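PDB 4JIU: proabylysin from Pyrococcus abyssi, which is the zinc-bound zymogen of a small soluble metallopeptidase of the minigluzincin type, probably hydrolysing peptide bonds once activated. Local coordinates for residues H64-T69 with W77-K82; L58-A63 with S70-S75; E50-F55 with G86-E91. The protein carries 1 engineered substitution. One frame throughout, in Å; residues are numbered along the deposited sequence. Where two conformers were deposited one is given.

How the contacts relate
All three contacts start from helix 51-67. Contact 3 lies near its beginning, contact 2 in its middle and contact 1 at its end. Contacts 1 and 2 are neighbours, their centres about 4 Å apart. Both join helix 51-67 to the turn and helix 74-80 that follow it, their segments alternate along the chain, and both hold ligands of the same zinc. Contact 3 reaches on to helix 88-100 and encloses the other two in its loop. Its centre is about 15 Å from that of contact 1 and about 13 Å from that of contact 2. The metal site and a distant surface salt bridge thus share one helix.

Contact 1: residues H64-T69 with W77-K82; sequences HLKAET and WREVEK. With ZN (zinc ion), chain B.
Lys66 and Glu79 form an interhelical salt bridge, part of a three-residue charge network at the end of the zinc-binding helix. Lys66 lies in the last turn of helix 51-67 and Glu79 on helix 74-80, with Leu13 of helix 2-13 touching both side chains. Lys66 has two conformers; in the one described here its NZ donates to OE2 of Glu79 at 2.9 Å. It comes from above the carboxylate plane, 41° out of it. The lysine leaves its helix with CG anti to the backbone N and runs extended until its last torsion, chi4 -72°, bends NZ over to the acid. Its aliphatic part also packs on the carboxylate, with CD 3.4 Å from Glu79 OE1.

The other oxygen of Glu79 serves Lys82, further along the same segment. Lys82 NZ meets Glu79 OE1 on the syn side at 2.7 Å, so each lysine has an oxygen of its own. The two ammonium groups stand close, Lys66 NZ being 3.9 Å from Lys82 NZ, with the acid joining them.

The helix of Lys66 ends just beyond it in a Schellman motif. Glu68 has positive phi, and Thr69 N bonds His64 O at 3.2 Å. The same turn serves the metal site. Thr69 O accepts from His64 ND1 in the carbonyl plane, on a lone pair, at 2.7 Å and a nearly straight 168°. That second-shell bond helps fix the ring's rotation, together with the 2.0 Å bond from His64 NE2 to zinc. His60, His72 and a C-terminal carboxylate oxygen of Val105 complete the site.

One acid serves two lysines: in this conformer Glu79 probably offsets part of their repulsion. The carbonyl behind His64 probably makes its imidazole a stronger zinc ligand.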
# COMPACT_ATOMS: atom_id res chain seq x y z
N HIS A 64 -5.66 3.19 -3.37
CA HIS A 64 -7.07 3.16 -2.92
C HIS A 64 -7.54 4.57 -2.63
O HIS A 64 -8.60 5.01 -3.05
CB HIS A 64 -7.24 2.29 -1.68
CG HIS A 64 -7.38 0.84 -1.98
ND1 HIS A 64 -8.43 0.35 -2.74
CD2 HIS A 64 -6.65 -0.23 -1.58
CE1 HIS A 64 -8.28 -0.97 -2.81
NE2 HIS A 64 -7.20 -1.38 -2.13
N LEU A 65 -6.75 5.30 -1.86
CA LEU A 65 -7.10 6.64 -1.44
C LEU A 65 -7.20 7.56 -2.66
O LEU A 65 -8.16 8.35 -2.77
CB LEU A 65 -6.08 7.18 -0.45
CG LEU A 65 -6.10 6.56 0.92
CD1 LEU A 65 -4.92 7.11 1.75
CD2 LEU A 65 -7.39 6.76 1.65
N LYS A 66 -6.23 7.52 -3.54
CA LYS A 66 -6.22 8.42 -4.69
C LYS A 66 -7.33 8.13 -5.68
O LYS A 66 -7.95 9.03 -6.20
CB LYS A 66 -4.88 8.35 -5.36
CG LYS A 66 -4.75 9.44 -6.44
CD LYS A 66 -3.32 9.33 -7.00
CE LYS A 66 -2.98 10.54 -7.85
NZ LYS A 66 -3.77 10.44 -9.12
N ALA A 67 -7.50 6.86 -6.02
CA ALA A 67 -8.56 6.44 -6.93
C ALA A 67 -9.92 6.47 -6.29
O ALA A 67 -10.93 6.33 -7.00
CB ALA A 67 -8.22 5.06 -7.51
N GLU A 68 -10.02 6.64 -4.99
CA GLU A 68 -11.25 6.81 -4.23
C GLU A 68 -12.16 5.61 -4.40
O GLU A 68 -13.35 5.68 -4.65
CB GLU A 68 -11.95 8.14 -4.57
CG GLU A 68 -11.08 9.36 -4.19
CD GLU A 68 -11.80 10.65 -4.39
OE1 GLU A 68 -12.39 10.78 -5.48
OE2 GLU A 68 -11.76 11.57 -3.56
N THR A 69 -11.54 4.44 -4.26
CA THR A 69 -12.26 3.18 -4.41
C THR A 69 -11.65 2.04 -3.62
O THR A 69 -10.42 1.98 -3.58
CB THR A 69 -12.35 2.79 -5.90
OG1 THR A 69 -13.15 1.59 -5.97
CG2 THR A 69 -11.02 2.54 -6.55
N TRP A 77 -5.48 0.26 -10.59
CA TRP A 77 -4.28 -0.39 -11.07
C TRP A 77 -3.40 0.58 -11.86
O TRP A 77 -2.20 0.47 -11.84
CB TRP A 77 -4.55 -1.66 -11.87
CG TRP A 77 -5.04 -2.76 -11.02
CD1 TRP A 77 -6.26 -3.35 -11.07
CD2 TRP A 77 -4.36 -3.41 -9.92
NE1 TRP A 77 -6.42 -4.33 -10.12
CE2 TRP A 77 -5.24 -4.38 -9.38
CE3 TRP A 77 -3.11 -3.27 -9.33
CZ2 TRP A 77 -4.92 -5.22 -8.29
CZ3 TRP A 77 -2.77 -4.10 -8.25
CH2 TRP A 77 -3.67 -5.05 -7.75
N ARG A 78 -4.03 1.57 -12.54
CA ARG A 78 -3.22 2.58 -13.22
C ARG A 78 -2.30 3.34 -12.25
O ARG A 78 -1.15 3.63 -12.59
CB ARG A 78 -4.12 3.58 -13.92
CG ARG A 78 -3.59 4.82 -14.55
CD ARG A 78 -4.55 5.46 -15.55
NE ARG A 78 -5.48 6.44 -14.98
CZ ARG A 78 -6.80 6.42 -14.92
NH1 ARG A 78 -7.53 5.41 -15.40
NH2 ARG A 78 -7.48 7.43 -14.36
N GLU A 79 -2.80 3.61 -11.05
CA GLU A 79 -1.93 4.29 -10.08
C GLU A 79 -0.79 3.36 -9.67
O GLU A 79 0.37 3.76 -9.60
CB GLU A 79 -2.73 4.71 -8.85
CG GLU A 79 -3.82 5.72 -9.14
CD GLU A 79 -3.28 7.02 -9.68
OE1 GLU A 79 -2.09 7.37 -9.50
OE2 GLU A 79 -4.12 7.78 -10.23
N VAL A 80 -1.10 2.11 -9.32
CA VAL A 80 -0.07 1.13 -8.92
C VAL A 80 1.00 0.99 -9.98
O VAL A 80 2.20 0.91 -9.66
CB VAL A 80 -0.75 -0.22 -8.59
CG1 VAL A 80 0.29 -1.29 -8.37
CG2 VAL A 80 -1.69 -0.11 -7.41
N GLU A 81 0.57 1.03 -11.23
CA GLU A 81 1.47 0.84 -12.37
C GLU A 81 2.37 2.02 -12.65
O GLU A 81 3.27 1.93 -13.47
CB GLU A 81 0.65 0.41 -13.60
CG GLU A 81 0.13 -1.03 -13.43
CD GLU A 81 -0.90 -1.45 -14.42
OE1 GLU A 81 -1.59 -2.46 -14.16
OE2 GLU A 81 -1.03 -0.79 -15.47
N LYS A 82 2.20 3.13 -11.92
CA LYS A 82 3.22 4.19 -11.95
C LYS A 82 4.53 3.73 -11.31
O LYS A 82 5.57 4.36 -11.57
CB LYS A 82 2.69 5.48 -11.26
CG LYS A 82 1.51 6.03 -12.03
CD LYS A 82 0.92 7.22 -11.27
CE LYS A 82 -0.18 7.90 -12.03
NZ LYS A 82 -0.76 9.00 -11.23
ZN ZN B . -6.56 -3.27 -2.15

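Contact 2: residues L58-A63 with S70-S75; sequences LIHELA and SYHSSS. With ZN (zinc ion), chain B.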
# COMPACT_ATOMS: atom_id res chain seq x y z
N LEU A 58 2.47 0.38 0.54
CA LEU A 58 2.17 1.80 0.59
C LEU A 58 1.54 2.28 -0.69
O LEU A 58 0.58 3.07 -0.67
CB LEU A 58 3.43 2.59 0.94
CG LEU A 58 3.92 2.40 2.37
CD1 LEU A 58 5.23 3.15 2.57
CD2 LEU A 58 2.94 2.84 3.42
N ILE A 59 2.09 1.90 -1.85
CA ILE A 59 1.55 2.28 -3.14
C ILE A 59 0.14 1.73 -3.30
O ILE A 59 -0.74 2.48 -3.79
CB ILE A 59 2.48 1.86 -4.27
CG1 ILE A 59 3.76 2.72 -4.35
CG2 ILE A 59 1.75 1.82 -5.61
CD1 ILE A 59 3.53 4.13 -4.85
N HIS A 60 -0.08 0.48 -2.95
CA HIS A 60 -1.40 -0.13 -3.06
C HIS A 60 -2.40 0.64 -2.24
O HIS A 60 -3.52 0.96 -2.70
CB HIS A 60 -1.27 -1.60 -2.65
CG HIS A 60 -2.58 -2.35 -2.74
ND1 HIS A 60 -2.79 -3.32 -3.69
CD2 HIS A 60 -3.74 -2.35 -2.05
CE1 HIS A 60 -4.00 -3.85 -3.57
NE2 HIS A 60 -4.62 -3.22 -2.57
N GLU A 61 -2.04 0.91 -0.99
CA GLU A 61 -2.99 1.61 -0.12
C GLU A 61 -3.22 3.07 -0.54
O GLU A 61 -4.34 3.55 -0.56
CB GLU A 61 -2.59 1.48 1.33
CG GLU A 61 -2.55 0.04 1.83
CD GLU A 61 -3.85 -0.71 1.67
OE1 GLU A 61 -4.96 -0.17 1.56
OE2 GLU A 61 -3.74 -1.97 1.65
N LEU A 62 -2.15 3.76 -0.96
CA LEU A 62 -2.28 5.10 -1.47
C LEU A 62 -3.14 5.10 -2.74
O LEU A 62 -3.90 6.05 -2.94
CB LEU A 62 -0.94 5.77 -1.80
CG LEU A 62 -0.13 6.23 -0.61
CD1 LEU A 62 1.26 6.62 -1.04
CD2 LEU A 62 -0.80 7.40 0.12
N ALA A 63 -3.03 4.08 -3.58
CA ALA A 63 -3.84 3.98 -4.77
C ALA A 63 -5.31 3.88 -4.44
O ALA A 63 -6.16 4.46 -5.14
CB ALA A 63 -3.38 2.81 -5.64
N SER A 70 -12.51 1.23 -3.04
CA SER A 70 -12.09 -0.03 -2.46
C SER A 70 -12.00 -1.18 -3.46
O SER A 70 -11.35 -2.20 -3.21
CB SER A 70 -13.04 -0.44 -1.34
OG SER A 70 -12.95 0.44 -0.25
N TYR A 71 -12.67 -1.01 -4.59
CA TYR A 71 -12.61 -2.00 -5.64
C TYR A 71 -11.33 -1.81 -6.46
O TYR A 71 -10.98 -0.68 -6.77
CB TYR A 71 -13.88 -1.89 -6.54
CG TYR A 71 -13.78 -2.76 -7.75
CD1 TYR A 71 -13.78 -2.22 -9.03
CD2 TYR A 71 -13.67 -4.16 -7.66
CE1 TYR A 71 -13.69 -3.00 -10.14
CE2 TYR A 71 -13.55 -4.93 -8.81
CZ TYR A 71 -13.55 -4.34 -10.04
OH TYR A 71 -13.47 -5.10 -11.20
N HIS A 72 -10.67 -2.93 -6.81
CA HIS A 72 -9.42 -2.83 -7.54
C HIS A 72 -9.75 -2.65 -9.04
O HIS A 72 -9.62 -3.58 -9.85
CB HIS A 72 -8.57 -4.06 -7.32
CG HIS A 72 -8.17 -4.24 -5.91
ND1 HIS A 72 -8.16 -5.49 -5.30
CD2 HIS A 72 -7.62 -3.44 -4.99
CE1 HIS A 72 -7.71 -5.31 -4.07
NE2 HIS A 72 -7.41 -4.06 -3.80
N SER A 73 -10.13 -1.45 -9.38
CA SER A 73 -10.58 -1.04 -10.71
C SER A 73 -9.40 -0.79 -11.61
O SER A 73 -8.25 -0.76 -11.21
CB SER A 73 -11.39 0.26 -10.60
OG SER A 73 -10.50 1.29 -10.18
N SER A 74 -9.71 -0.52 -12.89
CA SER A 74 -8.61 -0.19 -13.80
C SER A 74 -7.93 1.11 -13.36
O SER A 74 -6.71 1.28 -13.50
CB SER A 74 -9.09 -0.06 -15.24
OG SER A 74 -9.74 -1.22 -15.69
N SER A 75 -8.71 2.07 -12.81
CA SER A 75 -8.02 3.31 -12.42
C SER A 75 -7.18 3.09 -11.18
O SER A 75 -6.12 3.72 -11.04
CB SER A 75 -9.06 4.41 -12.19
OG SER A 75 -9.97 3.93 -11.21
ZN ZN B . -6.56 -3.27 -2.15
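His60 and His72 turn their NE2 atoms to one zinc ion by different torsions. His60, inside helix 51-67, has CG anti to the backbone N, chi1 -179°. His72, in the turn before helix 74-80, has CG beside its backbone N, chi1 -63°. Each NE2 binds the metal, His60 NE2 to zinc and His72 NE2 to zinc both being 2.0 Å. The two nitrogens are 3.2 Å apart, His60 NE2 to His72 NE2, because they share the ion and not because they bond to each other. The ring planes are 75° apart and meet obliquely.

His64 and a C-terminal carboxylate oxygen of Val105 complete the metal site. His60, Glu61 and His64 belong to the HExxH motif of zincin metallopeptidases, while His72 comes from the following segment. On the side of the ring away from zinc, ND1 of His60 is hydrogen-bonded to the hydroxyl of Tyr56, which helps fix its ring. His72 is itself the centre of an inverse gamma turn.

Zinc thus ties the helix to the following turn. With the chain's own end as a ligand, the site is consistent with a latent zymogen whose C-terminus blocks the metal.

Contact 3: residues E50-F55 with G86-E91; sequences EEEEMF and GERAKE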
# COMPACT_ATOMS: atom_id res chain seq x y z
N GLU A 50 10.89 -6.74 2.91
CA GLU A 50 11.89 -6.07 2.08
C GLU A 50 11.35 -4.70 1.60
O GLU A 50 10.16 -4.49 1.55
CB GLU A 50 12.27 -6.88 0.86
CG GLU A 50 12.57 -8.36 0.85
CD GLU A 50 13.99 -8.66 1.32
OE1 GLU A 50 14.39 -9.83 1.24
OE2 GLU A 50 14.59 -7.67 1.78
N GLU A 51 12.26 -3.80 1.22
CA GLU A 51 11.82 -2.45 0.86
C GLU A 51 10.82 -2.46 -0.28
O GLU A 51 9.88 -1.67 -0.23
CB GLU A 51 12.98 -1.50 0.47
CG GLU A 51 13.75 -0.97 1.62
CD GLU A 51 14.85 0.03 1.30
OE1 GLU A 51 15.53 -0.15 0.26
OE2 GLU A 51 14.98 0.96 2.13
N GLU A 52 11.03 -3.26 -1.34
CA GLU A 52 10.09 -3.21 -2.45
C GLU A 52 8.72 -3.68 -2.02
O GLU A 52 7.71 -3.19 -2.52
CB GLU A 52 10.64 -4.08 -3.63
CG GLU A 52 9.74 -4.06 -4.85
CD GLU A 52 10.15 -4.84 -6.09
OE1 GLU A 52 9.62 -4.58 -7.25
OE2 GLU A 52 10.95 -5.79 -5.90
N GLU A 53 8.65 -4.67 -1.12
CA GLU A 53 7.38 -5.17 -0.61
C GLU A 53 6.68 -4.12 0.27
O GLU A 53 5.50 -3.93 0.14
CB GLU A 53 7.57 -6.47 0.14
CG GLU A 53 8.10 -7.62 -0.65
CD GLU A 53 8.85 -8.70 0.10
OE1 GLU A 53 9.08 -8.62 1.31
OE2 GLU A 53 9.23 -9.65 -0.64
N MET A 54 7.45 -3.47 1.14
CA MET A 54 6.85 -2.36 1.92
C MET A 54 6.34 -1.26 1.00
O MET A 54 5.26 -0.70 1.21
CB MET A 54 7.91 -1.78 2.87
CG MET A 54 8.30 -2.66 4.00
SD MET A 54 9.39 -1.85 5.22
CE MET A 54 10.96 -2.46 4.62
N PHE A 55 7.16 -0.92 0.01
CA PHE A 55 6.77 0.13 -0.93
C PHE A 55 5.50 -0.29 -1.67
O PHE A 55 4.63 0.54 -1.90
CB PHE A 55 7.91 0.43 -1.91
CG PHE A 55 7.77 1.76 -2.60
CD1 PHE A 55 7.71 2.95 -1.86
CD2 PHE A 55 7.73 1.82 -4.00
CE1 PHE A 55 7.63 4.15 -2.49
CE2 PHE A 55 7.67 3.08 -4.62
CZ PHE A 55 7.62 4.22 -3.86
N GLY A 86 3.06 -3.94 -15.34
CA GLY A 86 2.75 -5.23 -15.90
C GLY A 86 2.36 -6.22 -14.84
O GLY A 86 1.46 -6.04 -14.03
N GLU A 87 3.04 -7.37 -14.85
CA GLU A 87 2.81 -8.44 -13.93
C GLU A 87 3.47 -8.24 -12.58
O GLU A 87 3.33 -9.11 -11.69
CB GLU A 87 3.20 -9.78 -14.58
CG GLU A 87 2.38 -10.03 -15.86
CD GLU A 87 3.25 -10.80 -16.84
OE1 GLU A 87 4.49 -10.62 -16.68
OE2 GLU A 87 2.75 -11.51 -17.73
N ARG A 88 4.16 -7.15 -12.37
CA ARG A 88 4.98 -7.03 -11.13
C ARG A 88 4.13 -6.90 -9.88
O ARG A 88 4.53 -7.47 -8.87
CB ARG A 88 5.94 -5.83 -11.26
CG ARG A 88 6.95 -5.72 -10.13
CD ARG A 88 7.88 -6.91 -10.12
NE ARG A 88 9.05 -6.71 -9.29
CZ ARG A 88 10.06 -7.53 -9.29
NH1 ARG A 88 10.07 -8.59 -10.08
NH2 ARG A 88 11.07 -7.30 -8.50
N ALA A 89 3.00 -6.18 -9.89
CA ALA A 89 2.24 -6.08 -8.64
C ALA A 89 1.81 -7.42 -8.13
O ALA A 89 1.87 -7.72 -6.94
CB ALA A 89 0.97 -5.24 -8.87
N LYS A 90 1.34 -8.30 -9.02
CA LYS A 90 0.89 -9.61 -8.56
C LYS A 90 2.07 -10.42 -8.08
O LYS A 90 1.90 -11.19 -7.14
CB LYS A 90 0.10 -10.30 -9.67
CG LYS A 90 -1.34 -9.78 -9.79
CD LYS A 90 -2.21 -10.17 -8.59
CE LYS A 90 -3.34 -9.17 -8.35
NZ LYS A 90 -4.03 -9.36 -7.04
N GLU A 91 3.24 -10.30 -8.67
CA GLU A 91 4.45 -11.00 -8.22
C GLU A 91 4.80 -10.56 -6.78
O GLU A 91 5.10 -11.37 -5.89
CB GLU A 91 5.62 -10.75 -9.13
CG GLU A 91 6.94 -11.34 -8.71
CD GLU A 91 6.93 -12.82 -8.39
OE1 GLU A 91 6.16 -13.54 -9.07
OE2 GLU A 91 7.72 -13.19 -7.47
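Glu52 and Arg88 make a side-on salt bridge between helices 51-67 and 88-100, at the surface of this metallopeptidase domain. Each residue sits in the first turns of its helix. Far along the chain from each other, they bring the beginnings of the two helices together. The side chain of Glu52 is about 12 Å from that of zinc ligand His60.

The charged contact is two-pronged. NE of Arg88 donates to OE1 of Glu52 at 3.0 Å with an angle of 163°, and the oxygen lies at the edge of the guanidinium, in its plane. OE2 of Glu52 receives NH2 of Arg88 on its syn lone pair, also at 3.0 Å, but lies tilted from the guanidinium plane. A weak third bond runs from Arg88 NH2 to Glu52 OE1 at 3.3 Å. The two flat groups are not coplanar, their planes standing 37° apart. Glu52 reaches across fully extended, whereas Arg88 bends at chi2, 64°, which turns its NE edge to the acid. A leucine in place of Arg88 has no N-H for either oxygen of Glu52, which would probably leave that charge without its mate and the acid freer to turn.

Nonpolar contacts flank the bridge: Glu52 also touches Ile92 of the second helix and Phe84 in the loop before it. Separately, Ala89 packs against Trp77 and Val80 of helix 74-80.

Polar bonds within the first segment hold the start of helix 51-67. Glu50 is its N-cap residue, and its carbonyl oxygen accepts from Met54 N. In one of its two conformers, the Glu53 side chain turns back to the helix start, where Glu50 N donates to Glu53 OE1 at 3.1 Å from above the carboxylate plane.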